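Local atomic coordinates of pyruvate synthase subunit porC (Thermotoga maritima MSB8, PDB entry 2RAA), a protein that forms the gamma subunit of pyruvate synthase, the enzyme that turns pyruvate and CoA into acetyl-CoA and CO2 while reducing ferredoxin. Residues 186-189 / 190-193. Numbering follows the deposited sequence.
Sequences IDAN and KRAL
Arg191 folds back over Asp187 and Ala188, one turn earlier in the alpha-helix 183-199, whose i to i+4 bonding includes Arg191 N to Asp187 O at 2.8 Å. From its CB outward the side chain stays on that preceding turn. Arg191 CB sits 3.5 Å from Ala188 O, and Arg191 CG rests 3.4 Å from Asp187 O. A bend at chi3 (-78°) then turns the guanidinium of Arg191 back across the turn, one face over the backbone: Asp187 O lies 3.9 Å above the plane near its centre, with Ala188 N nearer the rim. Arg191 NE forms a salt bridge with Glu143, tying this helix to the end of helix 136-143, while Arg191 NH1 comes 3.8 Å from Asp187 CB. A leucine here would probably leave Glu143 without this positive mate and take away the flat group lying over Asp187 O and Ala188 N. Lys190 runs beside Ile186, pointing the same way, and its NZ pairs with Glu174 of helix 166-176. Asn189 turns its amide back along the helix, ND2 bonding to Val185 O. Out at the arginine's tip, Arg191 NH2 passes 3.7 Å from Ala188 CA.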
ATOM      1  N   ILE A 186       8.569   7.970  16.408  1.00 57.77           N
ATOM      2  CA  ILE A 186       7.702   8.665  15.473  1.00 57.65           C
ATOM      3  C   ILE A 186       8.481   9.065  14.236  1.00 56.91           C
ATOM      4  O   ILE A 186       8.056   8.798  13.115  1.00 57.85           O
ATOM      5  CB  ILE A 186       7.060   9.934  16.090  1.00 58.25           C
ATOM      6  CG1 ILE A 186       6.102   9.533  17.213  1.00 61.30           C
ATOM      7  CG2 ILE A 186       6.284  10.737  15.028  1.00 53.82           C
ATOM      8  CD1 ILE A 186       5.291  10.695  17.793  1.00 60.45           C
ATOM      9  N   ASP A 187       9.635   9.682  14.436  1.00 57.23           N
ATOM     10  CA  ASP A 187      10.426  10.173  13.310  1.00 56.91           C
ATOM     11  C   ASP A 187      10.895   9.030  12.427  1.00 53.85           C
ATOM     12  O   ASP A 187      10.926   9.158  11.202  1.00 56.39           O
ATOM     13  CB  ASP A 187      11.610  11.010  13.801  1.00 57.42           C
ATOM     14  CG  ASP A 187      11.168  12.251  14.590  1.00 59.74           C
ATOM     15  OD1 ASP A 187      10.172  12.915  14.206  1.00 53.48           O
ATOM     16  OD2 ASP A 187      11.840  12.563  15.592  1.00 65.93           O
ATOM     17  N   ALA A 188      11.234   7.914  13.053  1.00 50.93           N
ATOM     18  CA  ALA A 188      11.699   6.745  12.324  1.00 49.36           C
ATOM     19  C   ALA A 188      10.599   6.271  11.395  1.00 47.34           C
ATOM     20  O   ALA A 188      10.862   5.909  10.239  1.00 47.14           O
ATOM     21  CB  ALA A 188      12.106   5.631  13.288  1.00 47.43           C
ATOM     22  N   ASN A 189       9.367   6.273  11.897  1.00 46.09           N
ATOM     23  CA  ASN A 189       8.248   5.827  11.076  1.00 46.00           C
ATOM     24  C   ASN A 189       7.969   6.806   9.929  1.00 46.70           C
ATOM     25  O   ASN A 189       7.540   6.405   8.825  1.00 47.52           O
ATOM     26  CB  ASN A 189       7.000   5.598  11.923  1.00 44.32           C
ATOM     27  CG  ASN A 189       7.058   4.301  12.705  1.00 47.86           C
ATOM     28  OD1 ASN A 189       6.452   3.303  12.309  1.00 43.65           O
ATOM     29  ND2 ASN A 189       7.810   4.296  13.813  1.00 41.46           N
ATOM     30  N   LYS A 190       8.216   8.088  10.169  1.00 47.47           N
ATOM     31  CA  LYS A 190       7.960   9.097   9.131  1.00 49.67           C
ATOM     32  C   LYS A 190       9.018   8.974   8.069  1.00 50.20           C
ATOM     33  O   LYS A 190       8.728   9.173   6.897  1.00 50.67           O
ATOM     34  CB  LYS A 190       7.908  10.539   9.689  1.00 52.10           C
ATOM     35  CG  LYS A 190       6.988  10.682  10.931  1.00 56.70           C
ATOM     36  CD  LYS A 190       6.144  11.945  10.989  1.00 57.74           C
ATOM     37  CE  LYS A 190       6.832  13.124  11.617  1.00 61.84           C
ATOM     38  NZ  LYS A 190       5.816  14.211  11.801  1.00 62.09           N
ATOM     39  N   ARG A 191      10.249   8.659   8.480  1.00 50.02           N
ATOM     40  CA  ARG A 191      11.317   8.412   7.517  1.00 49.99           C
ATOM     41  C   ARG A 191      10.993   7.199   6.672  1.00 48.19           C
ATOM     42  O   ARG A 191      11.266   7.179   5.495  1.00 48.74           O
ATOM     43  CB  ARG A 191      12.639   8.172   8.202  1.00 50.82           C
ATOM     44  CG  ARG A 191      13.288   9.409   8.737  1.00 57.95           C
ATOM     45  CD  ARG A 191      14.741   9.114   9.106  1.00 62.74           C
ATOM     46  NE  ARG A 191      14.882   8.412  10.385  1.00 67.75           N
ATOM     47  CZ  ARG A 191      14.867   9.019  11.569  1.00 68.14           C
ATOM     48  NH1 ARG A 191      14.701  10.335  11.648  1.00 70.20           N
ATOM     49  NH2 ARG A 191      15.007   8.310  12.682  1.00 67.74           N
ATOM     50  N   ALA A 192      10.438   6.170   7.285  1.00 50.67           N
ATOM     51  CA  ALA A 192      10.067   4.964   6.545  1.00 51.28           C
ATOM     52  C   ALA A 192       9.019   5.331   5.486  1.00 51.90           C
ATOM     53  O   ALA A 192       9.101   4.893   4.340  1.00 53.26           O
ATOM     54  CB  ALA A 192       9.573   3.874   7.507  1.00 48.02           C
ATOM     55  N   LEU A 193       8.066   6.194   5.845  1.00 52.79           N
ATOM     56  CA  LEU A 193       7.040   6.609   4.889  1.00 50.04           C
ATOM     57  C   LEU A 193       7.687   7.408   3.747  1.00 50.18           C
ATOM     58  O   LEU A 193       7.504   7.075   2.596  1.00 46.95           O
ATOM     59  CB  LEU A 193       5.920   7.386   5.576  1.00 48.15           C
ATOM     60  CG  LEU A 193       4.827   7.944   4.649  1.00 48.79           C
ATOM     61  CD1 LEU A 193       3.730   6.898   4.265  1.00 47.45           C
ATOM     62  CD2 LEU A 193       4.225   9.132   5.321  1.00 42.59           C
TER